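Local coordinates for protein DNA alpha-glucosyltransferase (Enterobacteria phage T4, PDB 1XV5) that belongs to the glycosyltransferases of the GT-B fold, with two Rossmann-like domains, and is modelled with uridine-5'-diphosphate bound, at residues 23-28 with 392-396; 212-216 with 243-249. One frame throughout, in Å; residues are numbered along the deposited sequence.

Interaction 1. Residues 23-28 with 392-396; sequences EQRDWF and FKEQF
Trp27 and Phe392 join the first helix of the N-terminal Rossmann-like domain, 17-30, to the C-terminal helix 388-399 of this GT-B enzyme, through an aromatic cluster that Phe396 completes. The short helical segments cross at -78° with axes 11.3 Å apart, a gap large flat side chains can bridge. Trp27 holds CG anti to its backbone N (chi1 -177°), which sends the indole out to the other helix. Phe392 CB sits over one indole face, 3.3 Å from the centroid of the five-membered ring, nearly on its normal, a CH-pi contact. The two side chains run antiparallel alongside one another, the Phe392 ring continuing beyond the indole until its CZ meets Gln24 CA at 3.4 Å. Phe392 CE1 reaches Glu23 O at 3.6 Å; phenylalanine suits this place because its apolar ring lies against the backbone at Glu23 and Gln24 and needs no polar partner. Glu23 is held by both carboxylate oxygens, OE1 by Lys19 (salt bridge) and OE2 by Asp180 N. One turn on, the Phe396 side chain runs roughly perpendicular to that of Trp27, CB lying 3.6 Å from Trp27 CH2. Phe28 CE2 meets the Phe396 ring edge near its plane, 3.9 Å from Phe396 CD2.

Interaction 2. Residues 212-216 with 243-249; sequences FYQMF and AIKEKGI
The Tyr213 ring is covered on both faces: Phe212 CE2, from the preceding residue, stands over the centre of one, and Lys247 NZ lies over the other, offset toward the rim. Ile249 CD1 comes to the edge in the ring plane, 3.7 Å from Tyr213 CD2. The ammonium makes a cation-pi contact, NZ being 3.7 Å from the ring centroid and 20° off its normal. Bends at chi2 and chi3 bring the end of the lysine, CE and NZ, to the ring. A long, flexible lysine suits this outer margin, where its charge can remain near solvent while one methylene, CE, packs on the tyrosine. One face of the Phe216 ring receives Ile249 CG2 as a CH-pi contact, 3.8 Å from the centroid.

In the second Rossmann-like domain, this packing joins the start of helix 212-223 to the end of helix 239-246, with strand 229-233 between them in the chain. Gly248 ends the latter helix in a Schellman motif; its positive phi (77°) favours glycine, and the turn brings Ile249 back against the aromatic rings. Deeper in, Ile244 CD1 lies 3.7 Å from Phe212 CE2 and 3.9 Å from Phe216 CE2, a branched aliphatic whose terminal methyl touches both rings. Near the outer margin, Tyr213 OH touches the methyl of Ala243, with CB 3.4 Å away.

Overall arrangement
The two contacts lie on opposite sides of the chain's centre, their centres 38 Å apart and their nearest atoms about 23 Å apart. They share no helix or strand. Interaction 1 brings together helices near the two chain ends, 17-30 and 388-399, beside the parallel sheet that contains strands 3-8 and 78-83. Both segments of interaction 2 fall within the long span between those helices, beside the other parallel sheet. Interaction 1 therefore returns the C-terminal helix to the N-terminal domain, whereas interaction 2 is internal to the second; uridine-5'-diphosphate, about 8 Å from the Glu23 side chain and about 12 Å from that of Phe212, lies between the two domains, as in other GT-B enzymes.

Interaction 1. Residues 23-28 with 392-396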
loop_
_atom_site.group_PDB
_atom_site.type_symbol
_atom_site.label_atom_id
_atom_site.label_comp_id
_atom_site.label_asym_id
_atom_site.label_seq_id
_atom_site.Cartn_x
_atom_site.Cartn_y
_atom_site.Cartn_z
ATOM N N GLU A 23 -10.004 -4.398 -0.665
ATOM C CA GLU A 23 -10.775 -3.333 -0.028
ATOM C C GLU A 23 -11.779 -2.777 -1.034
ATOM O O GLU A 23 -12.891 -2.395 -0.671
ATOM C CB GLU A 23 -9.839 -2.219 0.456
ATOM C CG GLU A 23 -8.956 -2.637 1.617
ATOM C CD GLU A 23 -9.724 -2.757 2.922
ATOM O OE1 GLU A 23 -9.224 -3.431 3.847
ATOM O OE2 GLU A 23 -10.820 -2.170 3.035
ATOM N N GLN A 24 -11.370 -2.735 -2.300
ATOM C CA GLN A 24 -12.221 -2.250 -3.379
ATOM C C GLN A 24 -13.413 -3.193 -3.519
ATOM O O GLN A 24 -14.557 -2.754 -3.623
ATOM C CB GLN A 24 -11.425 -2.209 -4.685
ATOM C CG GLN A 24 -12.117 -1.521 -5.852
ATOM C CD GLN A 24 -11.147 -1.227 -6.981
ATOM O OE1 GLN A 24 -11.143 -0.133 -7.548
ATOM N NE2 GLN A 24 -10.317 -2.206 -7.312
ATOM N N ARG A 25 -13.136 -4.493 -3.520
ATOM C CA ARG A 25 -14.198 -5.482 -3.626
ATOM C C ARG A 25 -15.169 -5.297 -2.465
ATOM O O ARG A 25 -16.382 -5.250 -2.663
ATOM C CB ARG A 25 -13.608 -6.898 -3.598
ATOM C CG ARG A 25 -14.631 -8.005 -3.385
ATOM C CD ARG A 25 -13.983 -9.380 -3.521
ATOM N NE ARG A 25 -14.916 -10.469 -3.238
ATOM C CZ ARG A 25 -15.278 -10.847 -2.016
ATOM N NH1 ARG A 25 -16.136 -11.846 -1.856
ATOM N NH2 ARG A 25 -14.770 -10.241 -0.951
ATOM N N ASP A 26 -14.634 -5.175 -1.254
ATOM C CA ASP A 26 -15.475 -5.004 -0.071
ATOM C C ASP A 26 -16.390 -3.789 -0.169
ATOM O O ASP A 26 -17.564 -3.858 0.195
ATOM C CB ASP A 26 -14.623 -4.876 1.199
ATOM C CG ASP A 26 -13.972 -6.184 1.612
ATOM O OD1 ASP A 26 -14.440 -7.260 1.181
ATOM O OD2 ASP A 26 -12.997 -6.135 2.389
ATOM N N TRP A 27 -15.855 -2.671 -0.649
ATOM C CA TRP A 27 -16.660 -1.461 -0.762
ATOM C C TRP A 27 -17.802 -1.652 -1.759
ATOM O O TRP A 27 -18.945 -1.313 -1.465
ATOM C CB TRP A 27 -15.797 -0.270 -1.192
ATOM C CG TRP A 27 -16.576 1.018 -1.239
ATOM C CD1 TRP A 27 -16.818 1.874 -0.198
ATOM C CD2 TRP A 27 -17.270 1.556 -2.370
ATOM N NE1 TRP A 27 -17.626 2.909 -0.615
ATOM C CE2 TRP A 27 -17.915 2.738 -1.943
ATOM C CE3 TRP A 27 -17.412 1.152 -3.705
ATOM C CZ2 TRP A 27 -18.691 3.521 -2.803
ATOM C CZ3 TRP A 27 -18.185 1.932 -4.561
ATOM C CH2 TRP A 27 -18.813 3.103 -4.105
ATOM N N PHE A 28 -17.498 -2.202 -2.932
ATOM C CA PHE A 28 -18.535 -2.415 -3.936
ATOM C C PHE A 28 -19.636 -3.346 -3.447
ATOM O O PHE A 28 -20.819 -3.078 -3.666
ATOM C CB PHE A 28 -17.935 -2.951 -5.241
ATOM C CG PHE A 28 -17.374 -1.881 -6.129
ATOM C CD1 PHE A 28 -16.006 -1.629 -6.161
ATOM C CD2 PHE A 28 -18.217 -1.099 -6.912
ATOM C CE1 PHE A 28 -15.488 -0.613 -6.961
ATOM C CE2 PHE A 28 -17.709 -0.082 -7.715
ATOM C CZ PHE A 28 -16.343 0.164 -7.740
ATOM N N PHE A 392 -13.536 5.682 -1.734
ATOM C CA PHE A 392 -14.123 4.877 -2.800
ATOM C C PHE A 392 -15.373 5.547 -3.374
ATOM O O PHE A 392 -15.724 5.333 -4.539
ATOM C CB PHE A 392 -14.421 3.452 -2.309
ATOM C CG PHE A 392 -13.238 2.522 -2.414
ATOM C CD1 PHE A 392 -12.811 1.781 -1.316
ATOM C CD2 PHE A 392 -12.539 2.403 -3.614
ATOM C CE1 PHE A 392 -11.701 0.935 -1.410
ATOM C CE2 PHE A 392 -11.425 1.561 -3.720
ATOM C CZ PHE A 392 -11.008 0.827 -2.614
ATOM N N LYS A 393 -16.036 6.367 -2.565
ATOM C CA LYS A 393 -17.212 7.096 -3.036
ATOM C C LYS A 393 -16.721 8.154 -4.021
ATOM O O LYS A 393 -17.298 8.339 -5.093
ATOM C CB LYS A 393 -17.935 7.771 -1.866
ATOM C CG LYS A 393 -18.965 8.817 -2.293
ATOM C CD LYS A 393 -20.054 8.209 -3.157
ATOM C CE LYS A 393 -20.970 9.277 -3.746
ATOM N NZ LYS A 393 -21.551 10.159 -2.702
ATOM N N GLU A 394 -15.642 8.842 -3.650
ATOM C CA GLU A 394 -15.058 9.867 -4.506
ATOM C C GLU A 394 -14.673 9.246 -5.852
ATOM O O GLU A 394 -14.956 9.804 -6.910
ATOM C CB GLU A 394 -13.806 10.467 -3.850
ATOM C CG GLU A 394 -13.152 11.582 -4.664
ATOM C CD GLU A 394 -11.812 12.028 -4.095
ATOM O OE1 GLU A 394 -11.743 12.323 -2.882
ATOM O OE2 GLU A 394 -10.830 12.087 -4.866
ATOM N N GLN A 395 -14.032 8.083 -5.801
ATOM C CA GLN A 395 -13.599 7.399 -7.014
ATOM C C GLN A 395 -14.789 6.903 -7.826
ATOM O O GLN A 395 -14.787 6.984 -9.051
ATOM C CB GLN A 395 -12.666 6.236 -6.649
ATOM C CG GLN A 395 -11.437 6.716 -5.876
ATOM C CD GLN A 395 -10.630 5.604 -5.241
ATOM O OE1 GLN A 395 -9.927 5.828 -4.252
ATOM N NE2 GLN A 395 -10.713 4.402 -5.805
ATOM N N PHE A 396 -15.808 6.402 -7.139
ATOM C CA PHE A 396 -17.001 5.906 -7.815
ATOM C C PHE A 396 -17.674 7.032 -8.596
ATOM O O PHE A 396 -18.131 6.833 -9.723
ATOM C CB PHE A 396 -17.977 5.312 -6.794
ATOM C CG PHE A 396 -19.238 4.766 -7.405
ATOM C CD1 PHE A 396 -20.341 5.589 -7.616
ATOM C CD2 PHE A 396 -19.319 3.431 -7.787
ATOM C CE1 PHE A 396 -21.505 5.090 -8.196
ATOM C CE2 PHE A 396 -20.482 2.921 -8.371
ATOM C CZ PHE A 396 -21.574 3.755 -8.573
#

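Interaction 2. Residues 212-216 with 243-249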
loop_
_atom_site.group_PDB
_atom_site.type_symbol
_atom_site.label_atom_id
_atom_site.label_comp_id
_atom_site.label_asym_id
_atom_site.label_seq_id
_atom_site.Cartn_x
_atom_site.Cartn_y
_atom_site.Cartn_z
ATOM N N PHE A 212 13.597 1.395 6.299
ATOM C CA PHE A 212 14.045 0.444 7.305
ATOM C C PHE A 212 15.415 0.799 7.890
ATOM O O PHE A 212 15.676 0.526 9.058
ATOM C CB PHE A 212 14.032 -1.006 6.774
ATOM C CG PHE A 212 14.882 -1.243 5.553
ATOM C CD1 PHE A 212 14.325 -1.191 4.278
ATOM C CD2 PHE A 212 16.230 -1.564 5.680
ATOM C CE1 PHE A 212 15.096 -1.461 3.144
ATOM C CE2 PHE A 212 17.013 -1.835 4.557
ATOM C CZ PHE A 212 16.443 -1.784 3.286
ATOM N N TYR A 213 16.287 1.426 7.103
ATOM C CA TYR A 213 17.597 1.795 7.637
ATOM C C TYR A 213 17.437 2.799 8.769
ATOM O O TYR A 213 18.194 2.782 9.740
ATOM C CB TYR A 213 18.489 2.404 6.553
ATOM C CG TYR A 213 19.163 1.382 5.676
ATOM C CD1 TYR A 213 18.923 1.343 4.304
ATOM C CD2 TYR A 213 20.034 0.439 6.222
ATOM C CE1 TYR A 213 19.534 0.387 3.491
ATOM C CE2 TYR A 213 20.649 -0.524 5.422
ATOM C CZ TYR A 213 20.394 -0.544 4.058
ATOM O OH TYR A 213 20.997 -1.498 3.259
ATOM N N GLN A 214 16.450 3.678 8.635
ATOM C CA GLN A 214 16.197 4.682 9.656
ATOM C C GLN A 214 15.685 4.042 10.943
ATOM O O GLN A 214 15.921 4.557 12.042
ATOM C CB GLN A 214 15.215 5.733 9.125
ATOM C CG GLN A 214 15.853 6.708 8.120
ATOM C CD GLN A 214 16.281 6.053 6.805
ATOM O OE1 GLN A 214 17.288 6.440 6.207
ATOM N NE2 GLN A 214 15.510 5.076 6.345
ATOM N N MET A 215 14.998 2.910 10.814
ATOM C CA MET A 215 14.497 2.204 11.988
ATOM C C MET A 215 15.684 1.564 12.722
ATOM O O MET A 215 15.775 1.625 13.952
ATOM C CB MET A 215 13.491 1.124 11.577
ATOM C CG MET A 215 12.709 0.530 12.744
ATOM S SD MET A 215 11.618 1.740 13.541
ATOM C CE MET A 215 11.346 0.956 15.131
ATOM N N PHE A 216 16.592 0.950 11.966
ATOM C CA PHE A 216 17.778 0.333 12.561
ATOM C C PHE A 216 18.563 1.404 13.308
ATOM O O PHE A 216 19.060 1.177 14.413
ATOM C CB PHE A 216 18.688 -0.269 11.482
ATOM C CG PHE A 216 18.215 -1.588 10.937
ATOM C CD1 PHE A 216 18.025 -2.681 11.778
ATOM C CD2 PHE A 216 18.003 -1.751 9.570
ATOM C CE1 PHE A 216 17.631 -3.918 11.264
ATOM C CE2 PHE A 216 17.611 -2.982 9.050
ATOM C CZ PHE A 216 17.426 -4.066 9.897
ATOM N N ALA A 243 22.438 -6.109 1.693
ATOM C CA ALA A 243 23.205 -4.899 1.968
ATOM C C ALA A 243 23.254 -4.580 3.459
ATOM O O ALA A 243 24.211 -3.974 3.936
ATOM C CB ALA A 243 22.608 -3.724 1.203
ATOM N N ILE A 244 22.220 -4.984 4.192
ATOM C CA ILE A 244 22.162 -4.724 5.626
ATOM C C ILE A 244 23.323 -5.383 6.368
ATOM O O ILE A 244 24.015 -4.736 7.157
ATOM C CB ILE A 244 20.828 -5.221 6.216
ATOM C CG1 ILE A 244 19.666 -4.479 5.546
ATOM C CG2 ILE A 244 20.811 -4.998 7.725
ATOM C CD1 ILE A 244 18.293 -5.057 5.869
ATOM N N LYS A 245 23.533 -6.671 6.113
ATOM C CA LYS A 245 24.617 -7.408 6.751
ATOM C C LYS A 245 25.961 -6.838 6.317
ATOM O O LYS A 245 26.869 -6.678 7.132
ATOM C CB LYS A 245 24.551 -8.893 6.380
ATOM C CG LYS A 245 25.750 -9.702 6.879
ATOM C CD LYS A 245 25.673 -11.156 6.440
ATOM C CE LYS A 245 26.950 -11.919 6.794
ATOM N NZ LYS A 245 27.237 -11.924 8.257
ATOM N N GLU A 246 26.082 -6.543 5.028
ATOM C CA GLU A 246 27.315 -5.987 4.485
ATOM C C GLU A 246 27.699 -4.702 5.208
ATOM O O GLU A 246 28.883 -4.415 5.390
ATOM C CB GLU A 246 27.160 -5.716 2.984
ATOM C CG GLU A 246 27.071 -6.975 2.134
ATOM C CD GLU A 246 26.844 -6.685 0.661
ATOM O OE1 GLU A 246 26.933 -7.630 -0.150
ATOM O OE2 GLU A 246 26.571 -5.517 0.310
ATOM N N LYS A 247 26.700 -3.932 5.631
ATOM C CA LYS A 247 26.973 -2.681 6.326
ATOM C C LYS A 247 27.240 -2.896 7.810
ATOM O O LYS A 247 27.495 -1.945 8.549
ATOM C CB LYS A 247 25.815 -1.699 6.121
ATOM C CG LYS A 247 25.564 -1.400 4.649
ATOM C CD LYS A 247 25.098 0.025 4.407
ATOM C CE LYS A 247 23.740 0.295 5.009
ATOM N NZ LYS A 247 23.267 1.667 4.671
ATOM N N GLY A 248 27.188 -4.152 8.238
ATOM C CA GLY A 248 27.456 -4.474 9.627
ATOM C C GLY A 248 26.341 -4.173 10.608
ATOM O O GLY A 248 26.585 -4.062 11.809
ATOM N N ILE A 249 25.117 -4.039 10.109
ATOM C CA ILE A 249 23.982 -3.754 10.977
ATOM C C ILE A 249 23.517 -5.040 11.656
ATOM O O ILE A 249 23.199 -6.019 10.989
ATOM C CB ILE A 249 22.807 -3.149 10.178
ATOM C CG1 ILE A 249 23.190 -1.759 9.670
ATOM C CG2 ILE A 249 21.561 -3.057 11.060
ATOM C CD1 ILE A 249 22.181 -1.154 8.718
#